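Local structure of L-hydantoinase (1GKR) at residues 27-32 / 379-384; 51-56 / 388-393; 86-91 / 424-429; 181-186 / 237-242. The protein hydrolyses cyclic amides, opening the ring of 5-substituted hydantoins, aryl derivatives more readily than alkyl ones, with two zinc ions per subunit and substrate-dependent stereoselectivity. All coordinates share one frame; numbering follows the deposited sequence.

Contacts 1, 2 and 3 sit close together on one side of the subunit. Contacts 1 and 2 have centres about 13 Å apart, and those of contacts 2 and 3 are about 8 Å apart; each pair touches. Their first segments, 27-32, 51-56 and 86-91, come in the same order along the chain as their distant partners, 379-384, 388-393 and 424-429, so early parts of the chain are brought against its C-terminal part. This is where the small beta-rich domain, built from both chain ends, meets the amidohydrolase TIM barrel. Contact 4, nested within the chain between those segments, lies across the chain centre, its centre about 26 to 34 Å from theirs, and holds zinc at the barrel's active site.

Contact 1. Residues 27-32 / 379-384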
loop_
_atom_site.group_PDB
_atom_site.type_symbol
_atom_site.label_atom_id
_atom_site.label_comp_id
_atom_site.label_asym_id
_atom_site.label_seq_id
_atom_site.Cartn_x
_atom_site.Cartn_y
_atom_site.Cartn_z
ATOM N N GLY A 27 49.850 9.558 -1.326
ATOM C CA GLY A 27 48.796 8.577 -1.501
ATOM C C GLY A 27 47.360 9.057 -1.550
ATOM O O GLY A 27 46.446 8.248 -1.682
ATOM N N LYS A 28 47.134 10.359 -1.442
ATOM C CA LYS A 28 45.772 10.857 -1.492
ATOM C C LYS A 28 45.623 11.962 -2.511
ATOM O O LYS A 28 46.606 12.520 -2.987
ATOM C CB LYS A 28 45.348 11.341 -0.113
ATOM C CG LYS A 28 46.506 11.495 0.827
ATOM C CD LYS A 28 46.052 11.784 2.243
ATOM C CE LYS A 28 45.336 10.595 2.841
ATOM N NZ LYS A 28 45.015 10.838 4.279
ATOM N N VAL A 29 44.385 12.256 -2.873
ATOM C CA VAL A 29 44.135 13.319 -3.829
ATOM C C VAL A 29 44.486 14.624 -3.127
ATOM O O VAL A 29 43.920 14.949 -2.081
ATOM C CB VAL A 29 42.657 13.355 -4.254
ATOM C CG1 VAL A 29 42.419 14.500 -5.214
ATOM C CG2 VAL A 29 42.275 12.042 -4.904
ATOM N N ALA A 30 45.433 15.360 -3.693
ATOM C CA ALA A 30 45.848 16.623 -3.105
ATOM C C ALA A 30 45.100 17.780 -3.767
ATOM O O ALA A 30 44.880 18.832 -3.153
ATOM C CB ALA A 30 47.338 16.796 -3.277
ATOM N N ALA A 31 44.696 17.574 -5.019
ATOM C CA ALA A 31 43.985 18.607 -5.751
ATOM C C ALA A 31 43.334 18.101 -7.026
ATOM O O ALA A 31 43.729 17.080 -7.589
ATOM C CB ALA A 31 44.935 19.719 -6.094
ATOM N N ILE A 32 42.321 18.834 -7.463
ATOM C CA ILE A 32 41.620 18.545 -8.705
ATOM C C ILE A 32 41.577 19.897 -9.389
ATOM O O ILE A 32 41.060 20.870 -8.830
ATOM C CB ILE A 32 40.196 18.068 -8.462
ATOM C CG1 ILE A 32 40.236 16.782 -7.635
ATOM C CG2 ILE A 32 39.484 17.874 -9.799
ATOM C CD1 ILE A 32 38.880 16.233 -7.295
ATOM N N GLY A 379 35.887 5.107 -2.496
ATOM C CA GLY A 379 34.605 5.414 -3.100
ATOM C C GLY A 379 34.442 6.683 -3.900
ATOM O O GLY A 379 33.433 6.796 -4.580
ATOM N N THR A 380 35.361 7.644 -3.786
ATOM C CA THR A 380 35.322 8.880 -4.595
ATOM C C THR A 380 36.695 9.475 -4.711
ATOM O O THR A 380 37.622 9.081 -4.008
ATOM C CB THR A 380 34.443 10.066 -4.049
ATOM O OG1 THR A 380 34.600 10.197 -2.632
ATOM C CG2 THR A 380 32.989 9.901 -4.449
ATOM N N LEU A 381 36.802 10.447 -5.604
ATOM C CA LEU A 381 38.040 11.150 -5.822
ATOM C C LEU A 381 37.842 12.607 -5.396
ATOM O O LEU A 381 37.506 13.460 -6.204
ATOM C CB LEU A 381 38.437 11.076 -7.300
ATOM C CG LEU A 381 39.297 9.944 -7.892
ATOM C CD1 LEU A 381 39.888 9.088 -6.796
ATOM C CD2 LEU A 381 38.462 9.122 -8.846
ATOM N N GLN A 382 38.007 12.890 -4.116
ATOM C CA GLN A 382 37.875 14.260 -3.650
ATOM C C GLN A 382 39.157 14.607 -2.933
ATOM O O GLN A 382 39.969 13.731 -2.668
ATOM C CB GLN A 382 36.704 14.406 -2.692
ATOM C CG GLN A 382 35.372 14.075 -3.322
ATOM C CD GLN A 382 34.204 14.381 -2.405
ATOM O OE1 GLN A 382 33.138 13.754 -2.500
ATOM N NE2 GLN A 382 34.392 15.355 -1.514
ATOM N N VAL A 383 39.361 15.878 -2.623
ATOM C CA VAL A 383 40.571 16.246 -1.919
ATOM C C VAL A 383 40.495 15.544 -0.570
ATOM O O VAL A 383 39.489 15.660 0.133
ATOM C CB VAL A 383 40.665 17.775 -1.752
ATOM C CG1 VAL A 383 41.655 18.133 -0.653
ATOM C CG2 VAL A 383 41.102 18.402 -3.069
ATOM N N GLY A 384 41.541 14.781 -0.243
ATOM C CA GLY A 384 41.588 14.050 1.012
ATOM C C GLY A 384 41.388 12.541 0.909
ATOM O O GLY A 384 41.763 11.806 1.829
#
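Val29 reaches from its strand onto the peptide of Gln382: its CB comes first, 3.1 Å from Gln382 O. The two methyls then straddle that same oxygen: CG1, placed anti to the backbone N (chi1 178°), is 3.6 Å from Gln382 O, while CG2 keeps a similar distance and carries on to CD1 of Leu381 at 4.2 Å. The backbone of Val29 adds the one hydrogen bond between the segments, Gly384 N to Val29 O at 3.0 Å. Further backbone bonds, Val29 with Ser385 and Gly27 with Ala387, continue the line, so the loop leading to strand 389-393 runs beside strand 28-33 of the small beta domain. That strand carries a classic beta bulge, Ala30 and Ala31 both facing Leu23, and Ala31 and Ile32 pair in an antiparallel ladder with a strand of the second subunit. Val383 lies against the bulge, CG2 being 3.9 Å from CA of Ala31. An alanine at Val383 is likely to leave the backbone at Ala30 and Ala31 without this methyl cover and open a gap towards Ala34 of the second subunit. Ile32 stretches out along its chain until CD1 stands 3.3 Å from O of Leu381.

Contact 2. Residues 51-56 / 388-393; sequences FVMPGV and DLLILD
An antiparallel strand pair, with Val52 facing Ile391 and Met53 facing Leu390, ties the start of strand 51-62 to strand 389-393, just where the small beta domain hands over to the TIM barrel. Farther along, strand 51-62 carries the zinc ligands His60 and His62. Met53 and Leu390 form the hydrogen-bonded pair: Met53 N gives to Leu390 O at 3.1 Å and Leu390 N returns to Met53 O at 3.0 Å. Leu392 N adds a bond to Phe51 O at 2.8 Å. On the face holding Met53, Leu390 and Leu392, the methionine starts wedged between its own N and carbonyl carbon (chi1 64°). CG lies over CB of Leu390, and the side chain crosses that of Leu392 at about a right angle, SD 3.7 Å from CD2. Helix 357-372 covers this side through Leu360, Val361 and Cys365. An alanine in place of Met53 would probably leave the Leu392 methyls without their sulfur neighbour and open a gap beneath that helix. On the other face Val52 CG1 rests 3.9 Å from CB of Leu389. Pro54 stands at a non-hydrogen-bonded position, where its missing N-H costs the ladder nothing. Past it, Gly55 N reaches Asp388 O at 2.8 Å from well above the carbonyl plane, consistent with the pairing with strand 389-393 ending here while strand 51-62 runs on into the barrel.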
loop_
_atom_site.group_PDB
_atom_site.type_symbol
_atom_site.label_atom_id
_atom_site.label_comp_id
_atom_site.label_asym_id
_atom_site.label_seq_id
_atom_site.Cartn_x
_atom_site.Cartn_y
_atom_site.Cartn_z
ATOM N N PHE A 51 37.587 7.958 -19.619
ATOM C CA PHE A 51 36.874 8.084 -18.362
ATOM C C PHE A 51 37.731 7.598 -17.200
ATOM O O PHE A 51 38.399 6.557 -17.290
ATOM C CB PHE A 51 35.588 7.274 -18.403
ATOM C CG PHE A 51 34.566 7.837 -19.317
ATOM C CD1 PHE A 51 33.935 9.040 -19.010
ATOM C CD2 PHE A 51 34.260 7.198 -20.513
ATOM C CE1 PHE A 51 33.012 9.601 -19.886
ATOM C CE2 PHE A 51 33.339 7.746 -21.401
ATOM C CZ PHE A 51 32.711 8.954 -21.087
ATOM N N VAL A 52 37.724 8.363 -16.115
ATOM C CA VAL A 52 38.453 7.981 -14.924
ATOM C C VAL A 52 37.413 7.874 -13.812
ATOM O O VAL A 52 36.588 8.767 -13.655
ATOM C CB VAL A 52 39.515 9.026 -14.557
ATOM C CG1 VAL A 52 40.134 8.690 -13.203
ATOM C CG2 VAL A 52 40.595 9.047 -15.621
ATOM N N MET A 53 37.433 6.775 -13.061
ATOM C CA MET A 53 36.473 6.571 -11.976
ATOM C C MET A 53 37.185 6.107 -10.716
ATOM O O MET A 53 38.345 5.694 -10.764
ATOM C CB MET A 53 35.425 5.531 -12.372
ATOM C CG MET A 53 35.995 4.152 -12.599
ATOM S SD MET A 53 34.733 2.961 -13.070
ATOM C CE MET A 53 34.243 2.362 -11.509
ATOM N N PRO A 54 36.504 6.179 -9.559
ATOM C CA PRO A 54 37.153 5.737 -8.322
ATOM C C PRO A 54 37.307 4.224 -8.360
ATOM O O PRO A 54 36.576 3.542 -9.087
ATOM C CB PRO A 54 36.172 6.177 -7.234
ATOM C CG PRO A 54 35.408 7.292 -7.887
ATOM C CD PRO A 54 35.190 6.775 -9.271
ATOM N N GLY A 55 38.257 3.707 -7.588
ATOM C CA GLY A 55 38.443 2.276 -7.558
ATOM C C GLY A 55 37.152 1.636 -7.083
ATOM O O GLY A 55 36.441 2.196 -6.246
ATOM N N VAL A 56 36.826 0.471 -7.625
ATOM C CA VAL A 56 35.613 -0.220 -7.215
ATOM C C VAL A 56 35.774 -0.767 -5.800
ATOM O O VAL A 56 36.834 -1.283 -5.451
ATOM C CB VAL A 56 35.309 -1.388 -8.146
ATOM C CG1 VAL A 56 34.239 -2.277 -7.530
ATOM C CG2 VAL A 56 34.864 -0.846 -9.500
ATOM N N ASP A 388 42.579 6.357 -5.440
ATOM C CA ASP A 388 42.273 5.053 -6.024
ATOM C C ASP A 388 41.486 5.260 -7.322
ATOM O O ASP A 388 40.294 5.530 -7.278
ATOM C CB ASP A 388 41.457 4.201 -5.044
ATOM C CG ASP A 388 42.249 3.813 -3.792
ATOM O OD1 ASP A 388 43.425 4.207 -3.675
ATOM O OD2 ASP A 388 41.696 3.110 -2.910
ATOM N N LEU A 389 42.149 5.155 -8.472
ATOM C CA LEU A 389 41.449 5.349 -9.732
ATOM C C LEU A 389 41.596 4.196 -10.672
ATOM O O LEU A 389 42.408 3.296 -10.490
ATOM C CB LEU A 389 41.945 6.545 -10.549
ATOM C CG LEU A 389 42.825 7.738 -10.215
ATOM C CD1 LEU A 389 43.099 7.851 -8.748
ATOM C CD2 LEU A 389 44.087 7.589 -10.991
ATOM N N LEU A 390 40.818 4.304 -11.732
ATOM C CA LEU A 390 40.810 3.354 -12.816
ATOM C C LEU A 390 40.713 4.217 -14.071
ATOM O O LEU A 390 39.891 5.137 -14.139
ATOM C CB LEU A 390 39.577 2.438 -12.752
ATOM C CG LEU A 390 39.255 1.618 -11.495
ATOM C CD1 LEU A 390 38.114 0.645 -11.790
ATOM C CD2 LEU A 390 40.482 0.851 -11.070
ATOM N N ILE A 391 41.585 3.975 -15.040
ATOM C CA ILE A 391 41.473 4.684 -16.298
ATOM C C ILE A 391 40.721 3.630 -17.108
ATOM O O ILE A 391 41.156 2.486 -17.200
ATOM C CB ILE A 391 42.839 4.979 -16.928
ATOM C CG1 ILE A 391 43.586 6.005 -16.072
ATOM C CG2 ILE A 391 42.649 5.519 -18.338
ATOM C CD1 ILE A 391 44.944 6.405 -16.609
ATOM N N LEU A 392 39.572 3.996 -17.654
ATOM C CA LEU A 392 38.768 3.053 -18.414
ATOM C C LEU A 392 38.982 3.121 -19.911
ATOM O O LEU A 392 39.529 4.075 -20.428
ATOM C CB LEU A 392 37.286 3.290 -18.126
ATOM C CG LEU A 392 36.619 2.522 -16.986
ATOM C CD1 LEU A 392 37.469 2.522 -15.740
ATOM C CD2 LEU A 392 35.275 3.163 -16.723
ATOM N N ASP A 393 38.552 2.079 -20.600
ATOM C CA ASP A 393 38.630 2.035 -22.044
ATOM C C ASP A 393 37.337 1.341 -22.446
ATOM O O ASP A 393 37.217 0.119 -22.312
ATOM C CB ASP A 393 39.827 1.216 -22.509
ATOM C CG ASP A 393 40.075 1.350 -24.000
ATOM O OD1 ASP A 393 39.107 1.283 -24.787
ATOM O OD2 ASP A 393 41.248 1.516 -24.390
HETATM O O HOH W 1 37.258 5.618 -21.382
#

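Contact 3. Residues 86-91 / 424-429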
loop_
_atom_site.group_PDB
_atom_site.type_symbol
_atom_site.label_atom_id
_atom_site.label_comp_id
_atom_site.label_asym_id
_atom_site.label_seq_id
_atom_site.Cartn_x
_atom_site.Cartn_y
_atom_site.Cartn_z
ATOM N N GLY A 86 39.988 -3.935 -11.511
ATOM C CA GLY A 86 39.651 -2.585 -11.103
ATOM C C GLY A 86 39.064 -2.454 -9.707
ATOM O O GLY A 86 38.590 -1.380 -9.332
ATOM N N ILE A 87 39.086 -3.538 -8.936
ATOM C CA ILE A 87 38.558 -3.518 -7.577
ATOM C C ILE A 87 39.709 -3.200 -6.633
ATOM O O ILE A 87 40.542 -4.048 -6.338
ATOM C CB ILE A 87 37.911 -4.879 -7.229
ATOM C CG1 ILE A 87 36.720 -5.105 -8.162
ATOM C CG2 ILE A 87 37.478 -4.933 -5.763
ATOM C CD1 ILE A 87 36.010 -6.410 -7.925
ATOM N N THR A 88 39.743 -1.962 -6.159
ATOM C CA THR A 88 40.815 -1.503 -5.288
ATOM C C THR A 88 40.660 -1.786 -3.796
ATOM O O THR A 88 41.640 -1.756 -3.058
ATOM C CB THR A 88 41.050 -0.025 -5.519
ATOM O OG1 THR A 88 39.807 0.674 -5.381
ATOM C CG2 THR A 88 41.600 0.189 -6.933
ATOM N N THR A 89 39.442 -2.001 -3.320
ATOM C CA THR A 89 39.308 -2.388 -1.922
ATOM C C THR A 89 38.184 -3.417 -1.792
ATOM O O THR A 89 37.119 -3.300 -2.416
ATOM C CB THR A 89 39.119 -1.191 -0.916
ATOM O OG1 THR A 89 37.810 -1.231 -0.358
ATOM C CG2 THR A 89 39.371 0.126 -1.558
ATOM N N ILE A 90 38.468 -4.460 -1.015
ATOM C CA ILE A 90 37.535 -5.548 -0.801
ATOM C C ILE A 90 37.208 -5.666 0.679
ATOM O O ILE A 90 37.955 -5.193 1.540
ATOM C CB ILE A 90 38.148 -6.908 -1.251
ATOM C CG1 ILE A 90 39.344 -7.259 -0.359
ATOM C CG2 ILE A 90 38.621 -6.835 -2.687
ATOM C CD1 ILE A 90 39.932 -8.607 -0.631
ATOM N N ILE A 91 36.079 -6.294 0.971
ATOM C CA ILE A 91 35.706 -6.531 2.343
ATOM C C ILE A 91 35.492 -8.045 2.389
ATOM O O ILE A 91 34.525 -8.537 1.823
ATOM C CB ILE A 91 34.429 -5.760 2.701
ATOM C CG1 ILE A 91 34.534 -4.325 2.174
ATOM C CG2 ILE A 91 34.278 -5.682 4.209
ATOM C CD1 ILE A 91 33.422 -3.397 2.652
ATOM N N VAL A 424 41.985 -0.252 -17.667
ATOM C CA VAL A 424 43.272 -0.544 -18.301
ATOM C C VAL A 424 44.436 -0.073 -17.437
ATOM O O VAL A 424 45.597 -0.228 -17.798
ATOM C CB VAL A 424 43.396 0.146 -19.689
ATOM C CG1 VAL A 424 42.250 -0.276 -20.588
ATOM C CG2 VAL A 424 43.393 1.660 -19.520
ATOM N N LEU A 425 44.119 0.519 -16.298
ATOM C CA LEU A 425 45.129 1.015 -15.371
ATOM C C LEU A 425 44.372 1.098 -14.063
ATOM O O LEU A 425 43.244 1.584 -14.016
ATOM C CB LEU A 425 45.598 2.419 -15.782
ATOM C CG LEU A 425 46.639 3.286 -15.039
ATOM C CD1 LEU A 425 46.306 3.448 -13.572
ATOM C CD2 LEU A 425 47.993 2.676 -15.191
ATOM N N THR A 426 44.963 0.587 -13.001
ATOM C CA THR A 426 44.294 0.680 -11.731
ATOM C C THR A 426 45.340 1.020 -10.698
ATOM O O THR A 426 46.406 0.400 -10.658
ATOM C CB THR A 426 43.522 -0.632 -11.375
ATOM O OG1 THR A 426 43.905 -1.080 -10.073
ATOM C CG2 THR A 426 43.758 -1.706 -12.399
ATOM N N MET A 427 45.067 2.054 -9.908
ATOM C CA MET A 427 46.006 2.442 -8.878
ATOM C C MET A 427 45.330 2.612 -7.541
ATOM O O MET A 427 44.159 3.015 -7.464
ATOM C CB MET A 427 46.740 3.743 -9.238
ATOM C CG MET A 427 45.933 5.032 -9.168
ATOM S SD MET A 427 46.993 6.527 -8.927
ATOM C CE MET A 427 47.769 6.700 -10.503
ATOM N N VAL A 428 46.054 2.258 -6.483
ATOM C CA VAL A 428 45.519 2.445 -5.150
ATOM C C VAL A 428 46.542 3.260 -4.376
ATOM O O VAL A 428 47.750 3.010 -4.466
ATOM C CB VAL A 428 45.166 1.096 -4.433
ATOM C CG1 VAL A 428 45.368 -0.045 -5.369
ATOM C CG2 VAL A 428 45.949 0.946 -3.140
ATOM N N ARG A 429 46.039 4.263 -3.654
ATOM C CA ARG A 429 46.862 5.165 -2.869
ATOM C C ARG A 429 48.041 5.740 -3.660
ATOM O O ARG A 429 49.188 5.773 -3.198
ATOM C CB ARG A 429 47.326 4.469 -1.592
ATOM C CG ARG A 429 46.225 4.385 -0.562
ATOM C CD ARG A 429 46.627 3.580 0.662
ATOM N NE ARG A 429 46.785 2.164 0.352
ATOM C CZ ARG A 429 47.952 1.568 0.144
ATOM N NH1 ARG A 429 49.074 2.266 0.218
ATOM N NH2 ARG A 429 47.998 0.275 -0.150
#
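Van der Waals contact joins Thr88 to strand 425-428, and one methyl does nearly all of it. CG2 of Thr88 lies 3.8 Å from O of Met427, and two further atoms flank it: CG1 of Val428 at 4.1 Å, its side chain sliding past in the opposite direction, and OG1 of Thr426 at 4.1 Å. With chi1 at 53° the threonine turns CG2 anti to its carbonyl carbon, and that rotation presents the methyl to the facing strand. Gly86 adds a backbone touch, CA to CB of Thr426 at 4.3 Å; it closes helix 75-85 in a Schellman motif, its positive phi suiting glycine. Hydrogen bonds and charges lie at the margins. Thr426 OG1 makes a weak bond to Ala83 O in that helix, Arg429 N is held by Asp388 OD1, and Arg429 forms a salt bridge with Asp120 and a cation-pi contact with Phe445. The strand axes pass 7.7 Å apart at 38°, too far for backbone pairing. Strand 87-92 belongs to the barrel, beside 51-62, whereas 418-428 pairs with 389-393. The chemistry therefore implies a junction that rests on shape, with a buried methyl packed between two strands that hydrogen-bond to other neighbours, such as Val56 and Asp58 for the first.

Contact 4. Residues 181-186 / 237-242; sequences VVHAEN and VLHVSN. With ZN (zinc ion), chain E.
Val181 opens the contact by crossing Leu238 obliquely, CG2 3.5 Å from CD1. Its backbone bonds with Phe146 and Ser148, either side in sequence of Lys147, whose carbamate bridges the two zincs. Val182 follows as the parallel partner of Val237, its O taking N of Leu238 at 3.2 Å. Next is His183, whose CG is anti to the backbone N (chi1 175°), which carries the ring out to the metal: ND1 binds zinc at 2.0 Å, and NE2 of His239 binds the same ion at 2.3 Å. The rings meet in an offset edge-to-face pair with planes at 77°, the CE1 edge of His239 over a face of His183. Ala184 N reaches a water at 2.7 Å that also donates to Leu238 O, bridging the two segments where direct pairing has stopped. Glu185 acts as second shell: OE1 accepts His183 NE2 at 2.8 Å through its anti lone pair, in the ring plane, so that, with zinc on ND1, the imidazole is held at both nitrogens and its rotation is fixed. OE2 is itself held by Gln212 and Gln216. Asn186 caps helix 187-199, as Asn242 caps helix 243-254. These two histidines thus lie just beyond the C-terminal ends of neighbouring parallel barrel strands, 179-182 and 234-237, with 259-263 next in order, helix 214-231 packed against Ala184 and helix 243-254 against Val237.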
loop_
_atom_site.group_PDB
_atom_site.type_symbol
_atom_site.label_atom_id
_atom_site.label_comp_id
_atom_site.label_asym_id
_atom_site.label_seq_id
_atom_site.Cartn_x
_atom_site.Cartn_y
_atom_site.Cartn_z
ATOM N N VAL A 181 24.903 -7.610 7.482
ATOM C CA VAL A 181 24.438 -8.014 6.169
ATOM C C VAL A 181 23.974 -9.440 6.391
ATOM O O VAL A 181 24.520 -10.136 7.244
ATOM C CB VAL A 181 25.577 -7.963 5.103
ATOM C CG1 VAL A 181 26.214 -6.606 5.105
ATOM C CG2 VAL A 181 26.623 -9.016 5.365
ATOM N N VAL A 182 22.962 -9.884 5.661
ATOM C CA VAL A 182 22.483 -11.248 5.848
ATOM C C VAL A 182 22.234 -11.926 4.521
ATOM O O VAL A 182 22.049 -11.268 3.500
ATOM C CB VAL A 182 21.141 -11.304 6.636
ATOM C CG1 VAL A 182 21.214 -10.456 7.860
ATOM C CG2 VAL A 182 20.017 -10.850 5.771
ATOM N N HIS A 183 22.250 -13.252 4.552
ATOM C CA HIS A 183 21.948 -14.062 3.383
ATOM C C HIS A 183 20.500 -14.432 3.699
ATOM O O HIS A 183 20.234 -15.194 4.637
ATOM C CB HIS A 183 22.822 -15.320 3.350
ATOM C CG HIS A 183 22.475 -16.262 2.238
ATOM N ND1 HIS A 183 23.355 -16.565 1.218
ATOM C CD2 HIS A 183 21.340 -16.959 1.980
ATOM C CE1 HIS A 183 22.777 -17.407 0.378
ATOM N NE2 HIS A 183 21.553 -17.661 0.816
ATOM N N ALA A 184 19.555 -13.889 2.947
ATOM C CA ALA A 184 18.167 -14.176 3.262
ATOM C C ALA A 184 17.445 -15.228 2.451
ATOM O O ALA A 184 17.019 -14.978 1.328
ATOM C CB ALA A 184 17.355 -12.886 3.249
ATOM N N GLU A 185 17.310 -16.412 3.039
ATOM C CA GLU A 185 16.559 -17.507 2.432
ATOM C C GLU A 185 15.940 -18.278 3.575
ATOM O O GLU A 185 16.337 -18.108 4.720
ATOM C CB GLU A 185 17.449 -18.420 1.597
ATOM C CG GLU A 185 17.884 -17.786 0.293
ATOM C CD GLU A 185 18.428 -18.792 -0.682
ATOM O OE1 GLU A 185 19.637 -19.116 -0.608
ATOM O OE2 GLU A 185 17.627 -19.267 -1.512
ATOM N N ASN A 186 14.949 -19.105 3.284
ATOM C CA ASN A 186 14.326 -19.876 4.346
ATOM C C ASN A 186 14.908 -21.291 4.333
ATOM O O ASN A 186 14.570 -22.117 3.484
ATOM C CB ASN A 186 12.814 -19.922 4.165
ATOM C CG ASN A 186 12.124 -20.467 5.380
ATOM O OD1 ASN A 186 12.424 -21.572 5.826
ATOM N ND2 ASN A 186 11.205 -19.693 5.940
ATOM N N VAL A 237 20.689 -6.361 2.611
ATOM C CA VAL A 237 20.351 -7.712 2.193
ATOM C C VAL A 237 21.260 -8.043 1.011
ATOM O O VAL A 237 21.222 -7.380 -0.025
ATOM C CB VAL A 237 18.888 -7.829 1.771
ATOM C CG1 VAL A 237 18.598 -9.248 1.285
ATOM C CG2 VAL A 237 17.991 -7.462 2.948
ATOM N N LEU A 238 22.093 -9.066 1.190
ATOM C CA LEU A 238 23.056 -9.504 0.185
ATOM C C LEU A 238 22.406 -10.201 -0.983
ATOM O O LEU A 238 21.283 -10.702 -0.878
ATOM C CB LEU A 238 24.070 -10.448 0.821
ATOM C CG LEU A 238 24.914 -9.882 1.962
ATOM C CD1 LEU A 238 25.686 -10.999 2.620
ATOM C CD2 LEU A 238 25.856 -8.836 1.422
ATOM N N HIS A 239 23.137 -10.229 -2.095
ATOM C CA HIS A 239 22.698 -10.861 -3.346
ATOM C C HIS A 239 21.209 -11.146 -3.481
ATOM O O HIS A 239 20.782 -12.288 -3.298
ATOM C CB HIS A 239 23.442 -12.169 -3.555
ATOM C CG HIS A 239 23.505 -13.013 -2.325
ATOM N ND1 HIS A 239 22.422 -13.185 -1.491
ATOM C CD2 HIS A 239 24.513 -13.739 -1.789
ATOM C CE1 HIS A 239 22.759 -13.982 -0.493
ATOM N NE2 HIS A 239 24.022 -14.332 -0.650
ATOM N N VAL A 240 20.430 -10.107 -3.787
ATOM C CA VAL A 240 18.996 -10.247 -4.007
ATOM C C VAL A 240 18.868 -10.634 -5.483
ATOM O O VAL A 240 19.298 -9.891 -6.370
ATOM C CB VAL A 240 18.277 -8.930 -3.738
ATOM C CG1 VAL A 240 16.818 -9.025 -4.173
ATOM C CG2 VAL A 240 18.367 -8.621 -2.265
ATOM N N SER A 241 18.273 -11.794 -5.736
ATOM C CA SER A 241 18.166 -12.332 -7.090
ATOM C C SER A 241 16.966 -11.970 -7.938
ATOM O O SER A 241 17.004 -12.197 -9.147
ATOM C CB SER A 241 18.186 -13.848 -7.034
ATOM O OG SER A 241 16.914 -14.313 -6.599
ATOM N N ASN A 242 15.906 -11.440 -7.333
ATOM C CA ASN A 242 14.700 -11.150 -8.093
ATOM C C ASN A 242 14.093 -9.765 -7.887
ATOM O O ASN A 242 14.203 -9.180 -6.819
ATOM C CB ASN A 242 13.667 -12.224 -7.777
ATOM C CG ASN A 242 13.051 -12.043 -6.409
ATOM O OD1 ASN A 242 12.123 -11.249 -6.235
ATOM N ND2 ASN A 242 13.572 -12.762 -5.425
HETATM ZN ZN ZN E . 25.163 -15.929 0.495
HETATM O O HOH W 2 20.251 -12.596 0.682
#